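Local coordinates for protein beta-galactosidase (Bacillus circulans, PDB 4MAD) that probably hydrolyses terminal non-reducing beta-D-galactose residues from beta-D-galactosides, as a family 35 glycoside hydrolase, at residues 118-123 / 390-395; 126-129 / 133-136; 140-145 / 182-187; 460-463 / 469-472. One frame throughout, in Å; residues are numbered along the deposited sequence.

Interaction 1: 118-123 / 390-395; sequences FPYWLL and GQAYGF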
loop_
_atom_site.group_PDB
_atom_site.type_symbol
_atom_site.label_atom_id
_atom_site.label_comp_id
_atom_site.label_asym_id
_atom_site.label_seq_id
_atom_site.Cartn_x
_atom_site.Cartn_y
_atom_site.Cartn_z
ATOM N N PHE A 118 -1.593 2.863 9.099
ATOM C CA PHE A 118 -2.223 2.647 10.407
ATOM C C PHE A 118 -2.777 1.220 10.474
ATOM O O PHE A 118 -3.342 0.798 9.583
ATOM C CB PHE A 118 -3.389 3.608 10.628
ATOM C CG PHE A 118 -3.015 4.981 11.092
ATOM C CD1 PHE A 118 -1.925 5.223 11.869
ATOM C CD2 PHE A 118 -3.825 6.031 10.794
ATOM C CE1 PHE A 118 -1.646 6.468 12.304
ATOM C CE2 PHE A 118 -3.522 7.270 11.239
ATOM C CZ PHE A 118 -2.428 7.472 11.991
ATOM N N PRO A 119 -2.620 0.531 11.576
ATOM C CA PRO A 119 -3.246 -0.773 11.762
ATOM C C PRO A 119 -4.736 -0.671 11.847
ATOM O O PRO A 119 -5.158 0.246 12.402
ATOM C CB PRO A 119 -2.724 -1.219 13.118
ATOM C CG PRO A 119 -1.579 -0.381 13.394
ATOM C CD PRO A 119 -1.767 0.889 12.701
ATOM N N TYR A 120 -5.466 -1.669 11.407
ATOM C CA TYR A 120 -6.907 -1.629 11.272
ATOM C C TYR A 120 -7.485 -1.426 12.669
ATOM O O TYR A 120 -8.471 -0.827 12.821
ATOM C CB TYR A 120 -7.454 -2.905 10.643
ATOM C CG TYR A 120 -7.560 -4.004 11.624
ATOM C CD1 TYR A 120 -8.755 -4.301 12.220
ATOM C CD2 TYR A 120 -6.467 -4.720 12.014
ATOM C CE1 TYR A 120 -8.857 -5.285 13.147
ATOM C CE2 TYR A 120 -6.585 -5.715 12.957
ATOM C CZ TYR A 120 -7.785 -5.988 13.520
ATOM O OH TYR A 120 -7.858 -6.964 14.441
ATOM N N TRP A 121 -6.805 -1.953 13.656
ATOM C CA TRP A 121 -7.286 -1.967 15.017
ATOM C C TRP A 121 -7.331 -0.640 15.734
ATOM O O TRP A 121 -7.909 -0.573 16.780
ATOM C CB TRP A 121 -6.650 -3.057 15.884
ATOM C CG TRP A 121 -5.262 -2.993 15.973
ATOM C CD1 TRP A 121 -4.420 -3.668 15.243
ATOM C CD2 TRP A 121 -4.500 -2.168 16.818
ATOM N NE1 TRP A 121 -3.161 -3.365 15.557
ATOM C CE2 TRP A 121 -3.172 -2.425 16.537
ATOM C CE3 TRP A 121 -4.810 -1.249 17.794
ATOM C CZ2 TRP A 121 -2.147 -1.795 17.195
ATOM C CZ3 TRP A 121 -3.819 -0.620 18.426
ATOM C CH2 TRP A 121 -2.485 -0.879 18.128
ATOM N N LEU A 122 -6.719 0.381 15.167
ATOM C CA LEU A 122 -6.905 1.697 15.692
ATOM C C LEU A 122 -8.378 2.055 15.632
ATOM O O LEU A 122 -8.867 2.740 16.460
ATOM C CB LEU A 122 -6.104 2.735 14.923
ATOM C CG LEU A 122 -4.598 2.639 15.098
ATOM C CD1 LEU A 122 -3.783 3.734 14.416
ATOM C CD2 LEU A 122 -4.224 2.480 16.488
ATOM N N LEU A 123 -9.058 1.593 14.617
ATOM C CA LEU A 123 -10.426 2.012 14.399
ATOM C C LEU A 123 -11.379 1.656 15.567
ATOM O O LEU A 123 -12.418 2.238 15.701
ATOM C CB LEU A 123 -10.954 1.515 13.077
ATOM C CG LEU A 123 -10.438 2.303 11.889
ATOM C CD1 LEU A 123 -10.599 1.558 10.634
ATOM C CD2 LEU A 123 -11.071 3.629 11.789
ATOM N N GLY A 390 -12.609 -8.242 14.429
ATOM C CA GLY A 390 -11.201 -8.536 14.409
ATOM C C GLY A 390 -10.537 -8.724 13.070
ATOM O O GLY A 390 -9.543 -9.369 13.006
ATOM N N GLN A 391 -11.097 -8.137 12.028
ATOM C CA GLN A 391 -10.606 -8.357 10.693
ATOM C C GLN A 391 -10.040 -7.122 9.989
ATOM O O GLN A 391 -10.726 -6.177 9.790
ATOM C CB GLN A 391 -11.722 -8.911 9.803
ATOM C CG GLN A 391 -11.242 -9.264 8.404
ATOM C CD GLN A 391 -12.337 -9.637 7.456
ATOM O OE1 GLN A 391 -13.469 -9.746 7.841
ATOM N NE2 GLN A 391 -11.986 -9.844 6.207
ATOM N N ALA A 392 -8.778 -7.179 9.619
ATOM C CA ALA A 392 -8.147 -6.089 8.905
ATOM C C ALA A 392 -8.459 -5.997 7.443
ATOM O O ALA A 392 -8.895 -5.021 6.982
ATOM C CB ALA A 392 -6.631 -6.171 9.074
ATOM N N TYR A 393 -8.212 -7.088 6.748
ATOM C CA TYR A 393 -8.247 -7.121 5.296
ATOM C C TYR A 393 -9.122 -8.228 4.684
ATOM O O TYR A 393 -9.381 -9.193 5.290
ATOM C CB TYR A 393 -6.845 -7.208 4.707
ATOM C CG TYR A 393 -5.745 -6.428 5.375
ATOM C CD1 TYR A 393 -5.757 -5.066 5.409
ATOM C CD2 TYR A 393 -4.650 -7.066 5.909
ATOM C CE1 TYR A 393 -4.761 -4.362 5.982
ATOM C CE2 TYR A 393 -3.679 -6.381 6.528
ATOM C CZ TYR A 393 -3.695 -5.028 6.550
ATOM O OH TYR A 393 -2.742 -4.343 7.169
ATOM N N GLY A 394 -9.548 -8.005 3.458
ATOM C CA GLY A 394 -10.249 -8.996 2.678
ATOM C C GLY A 394 -11.736 -8.857 2.454
ATOM O O GLY A 394 -12.183 -7.816 2.212
ATOM N N PHE A 395 -12.469 -9.956 2.586
ATOM C CA PHE A 395 -13.882 -10.041 2.275
ATOM C C PHE A 395 -14.578 -10.480 3.554
ATOM O O PHE A 395 -13.965 -11.023 4.410
ATOM C CB PHE A 395 -14.150 -11.089 1.187
ATOM C CG PHE A 395 -13.499 -10.802 -0.138
ATOM C CD1 PHE A 395 -14.194 -10.197 -1.137
ATOM C CD2 PHE A 395 -12.198 -11.163 -0.389
ATOM C CE1 PHE A 395 -13.626 -9.916 -2.309
ATOM C CE2 PHE A 395 -11.642 -10.890 -1.586
ATOM C CZ PHE A 395 -12.348 -10.265 -2.534
HETATM O O HOH W 1 -4.082 -3.324 9.753
#

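Interaction 2: 126-129 / 133-136; sequences PNIK and FNQP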
loop_
_atom_site.group_PDB
_atom_site.type_symbol
_atom_site.label_atom_id
_atom_site.label_comp_id
_atom_site.label_asym_id
_atom_site.label_seq_id
_atom_site.Cartn_x
_atom_site.Cartn_y
_atom_site.Cartn_z
ATOM N N PRO A 126 -11.588 3.050 21.745
ATOM C CA PRO A 126 -12.584 3.994 22.194
ATOM C C PRO A 126 -11.970 5.362 22.296
ATOM O O PRO A 126 -10.866 5.506 22.703
ATOM C CB PRO A 126 -12.932 3.493 23.574
ATOM C CG PRO A 126 -12.615 2.100 23.553
ATOM C CD PRO A 126 -11.428 1.959 22.702
ATOM N N ASN A 127 -12.698 6.322 21.796
ATOM C CA ASN A 127 -12.441 7.713 21.968
ATOM C C ASN A 127 -11.265 8.212 21.156
ATOM O O ASN A 127 -10.846 9.284 21.336
ATOM C CB ASN A 127 -12.322 8.064 23.444
ATOM C CG ASN A 127 -13.579 7.750 24.204
ATOM O OD1 ASN A 127 -14.623 8.100 23.793
ATOM N ND2 ASN A 127 -13.459 7.046 25.283
ATOM N N ILE A 128 -10.751 7.396 20.262
ATOM C CA ILE A 128 -9.581 7.765 19.510
ATOM C C ILE A 128 -9.856 8.839 18.493
ATOM O O ILE A 128 -10.903 8.887 17.941
ATOM C CB ILE A 128 -8.931 6.552 18.862
ATOM C CG1 ILE A 128 -7.502 6.848 18.433
ATOM C CG2 ILE A 128 -9.730 6.086 17.727
ATOM C CD1 ILE A 128 -6.765 5.689 18.137
ATOM N N LYS A 129 -8.883 9.716 18.339
ATOM C CA LYS A 129 -8.839 10.670 17.267
ATOM C C LYS A 129 -7.460 10.608 16.665
ATOM O O LYS A 129 -6.511 10.601 17.377
ATOM C CB LYS A 129 -9.144 12.062 17.785
ATOM C CG LYS A 129 -10.529 12.210 18.272
ATOM C CD LYS A 129 -11.534 12.189 17.203
ATOM C CE LYS A 129 -12.886 12.093 17.805
ATOM N NZ LYS A 129 -13.986 12.419 16.922
ATOM N N PHE A 133 -3.544 15.600 19.205
ATOM C CA PHE A 133 -3.086 15.395 20.550
ATOM C C PHE A 133 -4.161 14.655 21.360
ATOM O O PHE A 133 -4.822 15.214 22.191
ATOM C CB PHE A 133 -2.702 16.720 21.227
ATOM C CG PHE A 133 -1.874 16.550 22.422
ATOM C CD1 PHE A 133 -0.620 16.050 22.333
ATOM C CD2 PHE A 133 -2.357 16.881 23.665
ATOM C CE1 PHE A 133 0.129 15.882 23.413
ATOM C CE2 PHE A 133 -1.601 16.703 24.747
ATOM C CZ PHE A 133 -0.338 16.193 24.619
ATOM N N ASN A 134 -4.255 13.377 21.114
ATOM C CA ASN A 134 -5.288 12.493 21.678
ATOM C C ASN A 134 -4.705 11.365 22.507
ATOM O O ASN A 134 -3.958 10.636 22.026
ATOM C CB ASN A 134 -6.080 11.901 20.517
ATOM C CG ASN A 134 -7.130 10.917 20.933
ATOM O OD1 ASN A 134 -8.188 11.298 21.323
ATOM N ND2 ASN A 134 -6.873 9.682 20.749
ATOM N N GLN A 135 -5.122 11.196 23.745
ATOM C CA GLN A 135 -4.453 10.237 24.612
ATOM C C GLN A 135 -4.495 8.790 24.145
ATOM O O GLN A 135 -3.523 8.124 24.161
ATOM C CB GLN A 135 -4.956 10.334 26.076
ATOM C CG GLN A 135 -4.181 9.500 27.080
ATOM C CD GLN A 135 -4.968 9.311 28.377
ATOM O OE1 GLN A 135 -5.987 9.922 28.561
ATOM N NE2 GLN A 135 -4.488 8.461 29.265
ATOM N N PRO A 136 -5.633 8.304 23.717
ATOM C CA PRO A 136 -5.660 6.926 23.276
ATOM C C PRO A 136 -4.762 6.745 22.047
ATOM O O PRO A 136 -4.057 5.822 21.944
ATOM C CB PRO A 136 -7.124 6.710 22.928
ATOM C CG PRO A 136 -7.798 7.672 23.641
ATOM C CD PRO A 136 -6.990 8.851 23.745
#

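Interaction 3: 140-145 / 182-187; sequences KVDAYF and LQYLRD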
loop_
_atom_site.group_PDB
_atom_site.type_symbol
_atom_site.label_atom_id
_atom_site.label_comp_id
_atom_site.label_asym_id
_atom_site.label_seq_id
_atom_site.Cartn_x
_atom_site.Cartn_y
_atom_site.Cartn_z
ATOM N N LYS A 140 -1.003 4.340 21.812
ATOM C CA LYS A 140 -0.717 3.325 20.817
ATOM C C LYS A 140 0.597 3.605 20.067
ATOM O O LYS A 140 1.391 2.758 19.877
ATOM C CB LYS A 140 -1.884 3.174 19.834
ATOM C CG LYS A 140 -3.219 2.861 20.463
ATOM C CD LYS A 140 -3.169 1.801 21.483
ATOM C CE LYS A 140 -4.578 1.413 21.921
ATOM N NZ LYS A 140 -4.588 0.643 23.112
ATOM N N VAL A 141 0.794 4.840 19.682
ATOM C CA VAL A 141 1.985 5.232 18.972
ATOM C C VAL A 141 3.235 4.972 19.849
ATOM O O VAL A 141 4.240 4.580 19.389
ATOM C CB VAL A 141 1.918 6.707 18.629
ATOM C CG1 VAL A 141 3.175 7.238 18.136
ATOM C CG2 VAL A 141 0.794 6.989 17.680
ATOM N N ASP A 142 3.104 5.281 21.122
ATOM C CA ASP A 142 4.206 5.179 22.028
ATOM C C ASP A 142 4.637 3.744 22.184
ATOM O O ASP A 142 5.797 3.425 22.249
ATOM C CB ASP A 142 3.867 5.816 23.378
ATOM C CG ASP A 142 4.179 7.308 23.436
ATOM O OD1 ASP A 142 4.976 7.785 22.655
ATOM O OD2 ASP A 142 3.616 8.007 24.263
ATOM N N ALA A 143 3.671 2.877 22.295
ATOM C CA ALA A 143 3.965 1.488 22.486
ATOM C C ALA A 143 4.625 0.912 21.272
ATOM O O ALA A 143 5.546 0.161 21.374
ATOM C CB ALA A 143 2.780 0.752 22.815
ATOM N N TYR A 144 4.115 1.275 20.123
ATOM C CA TYR A 144 4.690 0.827 18.876
ATOM C C TYR A 144 6.078 1.364 18.663
ATOM O O TYR A 144 6.947 0.653 18.369
ATOM C CB TYR A 144 3.786 1.217 17.723
ATOM C CG TYR A 144 4.409 1.161 16.381
ATOM C CD1 TYR A 144 5.031 0.038 15.944
ATOM C CD2 TYR A 144 4.347 2.221 15.534
ATOM C CE1 TYR A 144 5.627 -0.006 14.706
ATOM C CE2 TYR A 144 4.954 2.200 14.317
ATOM C CZ TYR A 144 5.561 1.085 13.885
ATOM O OH TYR A 144 6.122 1.073 12.666
ATOM N N PHE A 145 6.241 2.633 18.894
ATOM C CA PHE A 145 7.510 3.281 18.734
ATOM C C PHE A 145 8.553 2.684 19.685
ATOM O O PHE A 145 9.679 2.570 19.366
ATOM C CB PHE A 145 7.401 4.786 18.916
ATOM C CG PHE A 145 7.153 5.559 17.625
ATOM C CD1 PHE A 145 6.745 4.946 16.495
ATOM C CD2 PHE A 145 7.338 6.900 17.576
ATOM C CE1 PHE A 145 6.532 5.690 15.353
ATOM C CE2 PHE A 145 7.098 7.596 16.444
ATOM C CZ PHE A 145 6.709 6.985 15.364
ATOM N N LEU A 182 2.565 17.522 17.213
ATOM C CA LEU A 182 3.833 17.489 16.521
ATOM C C LEU A 182 5.012 17.562 17.501
ATOM O O LEU A 182 5.968 16.881 17.372
ATOM C CB LEU A 182 3.926 18.617 15.527
ATOM C CG LEU A 182 3.023 18.541 14.313
ATOM C CD1 LEU A 182 3.136 19.766 13.444
ATOM C CD2 LEU A 182 3.298 17.331 13.539
ATOM N N GLN A 183 4.885 18.421 18.490
ATOM C CA GLN A 183 5.889 18.564 19.505
ATOM C C GLN A 183 6.056 17.324 20.314
ATOM O O GLN A 183 7.124 16.942 20.627
ATOM C CB GLN A 183 5.665 19.813 20.358
ATOM C CG GLN A 183 5.837 21.064 19.563
ATOM C CD GLN A 183 5.828 22.314 20.355
ATOM O OE1 GLN A 183 5.994 22.287 21.519
ATOM N NE2 GLN A 183 5.598 23.421 19.706
ATOM N N TYR A 184 4.964 16.685 20.634
ATOM C CA TYR A 184 5.059 15.469 21.360
ATOM C C TYR A 184 5.760 14.387 20.535
ATOM O O TYR A 184 6.554 13.628 21.011
ATOM C CB TYR A 184 3.686 15.013 21.733
ATOM C CG TYR A 184 3.706 13.794 22.573
ATOM C CD1 TYR A 184 3.771 13.888 23.932
ATOM C CD2 TYR A 184 3.689 12.554 22.012
ATOM C CE1 TYR A 184 3.804 12.792 24.707
ATOM C CE2 TYR A 184 3.700 11.439 22.782
ATOM C CZ TYR A 184 3.767 11.559 24.142
ATOM O OH TYR A 184 3.801 10.457 24.952
ATOM N N LEU A 185 5.408 14.335 19.277
ATOM C CA LEU A 185 6.033 13.392 18.349
ATOM C C LEU A 185 7.531 13.645 18.178
ATOM O O LEU A 185 8.298 12.751 18.247
ATOM C CB LEU A 185 5.367 13.481 16.992
ATOM C CG LEU A 185 5.261 12.228 16.194
ATOM C CD1 LEU A 185 4.771 11.107 17.030
ATOM C CD2 LEU A 185 4.355 12.416 15.012
ATOM N N ARG A 186 7.897 14.898 18.039
ATOM C CA ARG A 186 9.287 15.246 17.875
ATOM C C ARG A 186 10.110 14.814 19.077
ATOM O O ARG A 186 11.148 14.263 18.982
ATOM C CB ARG A 186 9.361 16.748 17.742
ATOM C CG ARG A 186 10.719 17.394 17.816
ATOM C CD ARG A 186 10.618 18.823 18.228
ATOM N NE ARG A 186 10.156 19.031 19.597
ATOM C CZ ARG A 186 9.742 20.186 20.089
ATOM N NH1 ARG A 186 9.757 21.265 19.356
ATOM N NH2 ARG A 186 9.336 20.272 21.321
ATOM N N ASP A 187 9.566 15.126 20.226
ATOM C CA ASP A 187 10.195 14.778 21.474
ATOM C C ASP A 187 10.270 13.290 21.688
ATOM O O ASP A 187 11.241 12.779 22.182
ATOM C CB ASP A 187 9.507 15.453 22.643
ATOM C CG ASP A 187 9.675 16.958 22.631
ATOM O OD1 ASP A 187 10.469 17.493 21.875
ATOM O OD2 ASP A 187 8.961 17.591 23.387
#

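Interaction 4: 460-463 / 469-472; sequences GRIN and VDYK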
loop_
_atom_site.group_PDB
_atom_site.type_symbol
_atom_site.label_atom_id
_atom_site.label_comp_id
_atom_site.label_asym_id
_atom_site.label_seq_id
_atom_site.Cartn_x
_atom_site.Cartn_y
_atom_site.Cartn_z
ATOM N N GLY A 460 -9.603 -1.457 0.135
ATOM C CA GLY A 460 -8.526 -0.673 0.673
ATOM C C GLY A 460 -8.829 0.602 1.429
ATOM O O GLY A 460 -9.563 1.398 0.953
ATOM N N ARG A 461 -8.258 0.715 2.617
ATOM C CA ARG A 461 -8.517 1.847 3.462
ATOM C C ARG A 461 -7.829 3.093 2.946
ATOM O O ARG A 461 -6.707 3.058 2.634
ATOM C CB ARG A 461 -8.145 1.597 4.927
ATOM C CG ARG A 461 -8.997 0.592 5.651
ATOM C CD ARG A 461 -8.902 0.587 7.173
ATOM N NE ARG A 461 -9.744 -0.460 7.720
ATOM C CZ ARG A 461 -9.437 -1.725 7.634
ATOM N NH1 ARG A 461 -8.293 -2.076 7.090
ATOM N NH2 ARG A 461 -10.234 -2.626 8.108
ATOM N N ILE A 462 -8.580 4.171 2.914
ATOM C CA ILE A 462 -8.153 5.469 2.500
ATOM C C ILE A 462 -6.922 5.899 3.287
ATOM O O ILE A 462 -6.801 5.663 4.418
ATOM C CB ILE A 462 -9.272 6.509 2.703
ATOM C CG1 ILE A 462 -10.329 6.298 1.646
ATOM C CG2 ILE A 462 -8.759 7.906 2.585
ATOM C CD1 ILE A 462 -11.632 6.862 1.965
ATOM N N ASN A 463 -5.996 6.470 2.560
ATOM C CA ASN A 463 -4.701 6.834 3.098
ATOM C C ASN A 463 -4.329 8.310 3.069
ATOM O O ASN A 463 -3.275 8.625 3.377
ATOM C CB ASN A 463 -3.582 6.035 2.425
ATOM C CG ASN A 463 -3.392 6.379 0.952
ATOM O OD1 ASN A 463 -2.687 7.340 0.580
ATOM N ND2 ASN A 463 -4.001 5.585 0.126
ATOM N N VAL A 469 -10.983 8.091 8.324
ATOM C CA VAL A 469 -11.544 7.201 9.317
ATOM C C VAL A 469 -12.480 6.289 8.569
ATOM O O VAL A 469 -13.638 6.556 8.430
ATOM C CB VAL A 469 -12.287 7.953 10.405
ATOM C CG1 VAL A 469 -12.975 7.011 11.304
ATOM C CG2 VAL A 469 -11.390 8.806 11.178
ATOM N N ASP A 470 -11.929 5.216 8.056
ATOM C CA ASP A 470 -12.511 4.487 6.962
ATOM C C ASP A 470 -12.813 3.059 7.396
ATOM O O ASP A 470 -12.025 2.208 7.222
ATOM C CB ASP A 470 -11.560 4.504 5.761
ATOM C CG ASP A 470 -12.186 3.960 4.511
ATOM O OD1 ASP A 470 -13.379 3.911 4.410
ATOM O OD2 ASP A 470 -11.472 3.686 3.603
ATOM N N TYR A 471 -13.959 2.878 8.037
ATOM C CA TYR A 471 -14.423 1.575 8.443
ATOM C C TYR A 471 -14.813 0.767 7.223
ATOM O O TYR A 471 -15.361 1.281 6.337
ATOM C CB TYR A 471 -15.643 1.662 9.355
ATOM C CG TYR A 471 -15.365 2.227 10.718
ATOM C CD1 TYR A 471 -14.898 1.434 11.721
ATOM C CD2 TYR A 471 -15.557 3.545 10.983
ATOM C CE1 TYR A 471 -14.664 1.910 12.928
ATOM C CE2 TYR A 471 -15.306 4.041 12.200
ATOM C CZ TYR A 471 -14.857 3.218 13.161
ATOM O OH TYR A 471 -14.593 3.726 14.366
ATOM N N LYS A 472 -14.570 -0.515 7.261
ATOM C CA LYS A 472 -14.864 -1.373 6.156
ATOM C C LYS A 472 -15.918 -2.471 6.502
ATOM O O LYS A 472 -16.100 -2.830 7.646
ATOM C CB LYS A 472 -13.561 -1.923 5.603
ATOM C CG LYS A 472 -12.596 -0.865 5.229
ATOM C CD LYS A 472 -13.113 -0.074 4.137
ATOM C CE LYS A 472 -12.015 0.401 3.205
ATOM N NZ LYS A 472 -12.416 1.393 2.285
#

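Interaction 1: 118-123 / 390-395
Tyr120 lays its aromatic ring against the backbone of Gln391 and Ala392, with Gly390 near its hydroxyl end, a ring-on-peptide contact that joins the catalytic (beta/alpha)8 barrel to the first all-beta domain. The ring belongs to the loop that follows barrel strand 100-104, at the start of a short 3-10 turn, and the opposing peptide leads into strand 395-403. One face of the ring carries Ala392 N, 3.8 Å above its centre; on the opposite face Trp121 CB sits over the centre too, so that the ring is held between its own neighbour and the other domain. CG of Tyr120 lies between the backbone N and the carbonyl carbon (chi1 80°), a rotamer that turns the ring flat to the incoming peptide. Its hydroxyl finds its strong partner elsewhere, in a hydrogen bond with Glu75 OE1. The methyl of Ala392 has two aromatic neighbours: CB touches Tyr120 CD2 at 3.3 Å and stands 3.7 Å above the centre of the Tyr393 ring. Beside this packing a water bridges the two loops, accepting from Tyr120 N at 2.7 Å and hydrogen-bonded to Tyr393 OH at 3.1 Å.

Interaction 2: 126-129 / 133-136
Asn134 and Pro136 meet the backbone of Pro126 to Lys129 where the chain turns into helix 135-152, the helix between the third and fourth strands of the (beta/alpha)8 barrel. Asn134 stands at the N-cap position, and Pro136 is in the first turn, so the contact folds the preceding loop over the beginning of the helix at the protein surface. With CG anti to the backbone N (chi1 177°), the Asn134 side chain reaches across to the backbone of the loop at Lys129: its CG lies 3.4 Å from Lys129 N, and its CB lies equally near Lys129 O. The side chain of Ile128 passes the Asn134 amide at about a right angle. That of Lys129 meets it obliquely through CB, 3.9 Å from Asn134 CG; a bend at chi2 (-71°) then turns the rest of the lysine chain away, so only its root takes part. With an alanine in place of Asn134 the side chain would end at CB, and the backbone at Lys129 would probably lose the flat polar group packed against it, opening a gap beside the helix start. Phe133 anchors the other side of the turn, its N bonded to Asp178 OD2. Pro136 completes the contact two residues further on, its ring carbon CG resting 3.9 Å from Pro126 O.

Interaction 3: 140-145 / 182-187
Helix segments 140-145 and 182-187 run nearly parallel, their axes 11.9 Å apart at closest approach and crossing at -16°, as befits consecutive outer helices of a (beta/alpha)8 barrel. At this spacing the backbones stay apart and long side chains span the gap. On the inner side Leu185 does so with one methyl: CD1 lies 4.3 Å from Val141 CG1 and equally far from Phe145 CE2. Those two are themselves packed together, with Val141 CG1 over the centre of the Phe145 ring. The polar bridge is made by Tyr184, whose ring leaves its helix with CG anti to the backbone N (chi1 -176°) and meets Asp142 coming from the opposite direction. Tyr184 OH donates to the syn lone pair of Asp142 OD2 at 2.6 Å; OD2 lies in the ring plane at its edge, while the carboxylate is turned 45° from that plane. Replacing Asp142 by an alanine would probably leave the Tyr184 hydroxyl without its acceptor and the phenol freer to turn. The second carboxylate oxygen, OD1, has a long, weak ion pair with Arg192. So short a bond from a phenol, with a cation nearby, would be expected to stabilise the ionised form of Asp142.

Interaction 4: 460-463 / 469-472
Arg461 and Lys472 lie alongside one another, their side chains running in opposing senses, and Asp470 carries the bonds of the contact, its OD2 accepting from Lys472 NZ and from Ile462 N: a buried network of charges within the loop that joins strands 449-457 and 473-480 of the first all-beta domain. The lysine lies across one face of the Arg461 guanidinium, with Lys472 CG 3.8 Å from Arg461 NE, while the carbonyl oxygen of Asp470 lies at the edge of that group. The two charged ends point to different partners. Arg461 forms salt bridges with Glu387 and, in the barrel domain, with Glu114; the ammonium of Lys472 is held by Asp470 and Asp418. Bends at chi2 (-65°) and chi3 of the lysine curl its chain back toward the aspartate, bringing NZ to 2.8 Å from Asp470 OD2, above the carboxylate plane. The bond from Ile462 N to the same oxygen is nearly straight at 3.0 Å (172°) and uses its anti lone pair, so two donors grip it from different directions. Its companion OD1 pairs with Arg434. The Ile462 side chain crosses the aspartate at about a right angle, CG1 approaching OD2 of Asp470 to 3.5 Å and giving the charged oxygen an apolar flank. Lys472 has one further bond across the loop: NZ donates to Gly460 O at 3.1 Å, approaching 63° out of the carbonyl plane.

In the fold
Interactions 1 and 4, with centres about 9 Å apart, form one continuous junction between barrel and all-beta domain: Arg461 NH2 probably bonds to Ala392 O at 3.0 Å, and Tyr471 OH to Leu123 O at the same distance. Interactions 2 and 3 share helix 135-152 and meet where Phe133 CE1 packs against Tyr184 CB at 4.0 Å. Interaction 2 also touches interaction 1, through Ile128 CG2 and Leu122 O, linking the junction to the barrel's outer helices. As for the active site, the side chain of Leu185 in interaction 3 is about 12 Å from that of Glu171, the predicted proton donor. Asn463, ending segment 460-463, accepts through OD1 a weak hydrogen bond from the backbone N of Glu112, which lines a pocket holding 2-(2-methoxyethoxy)ethanol.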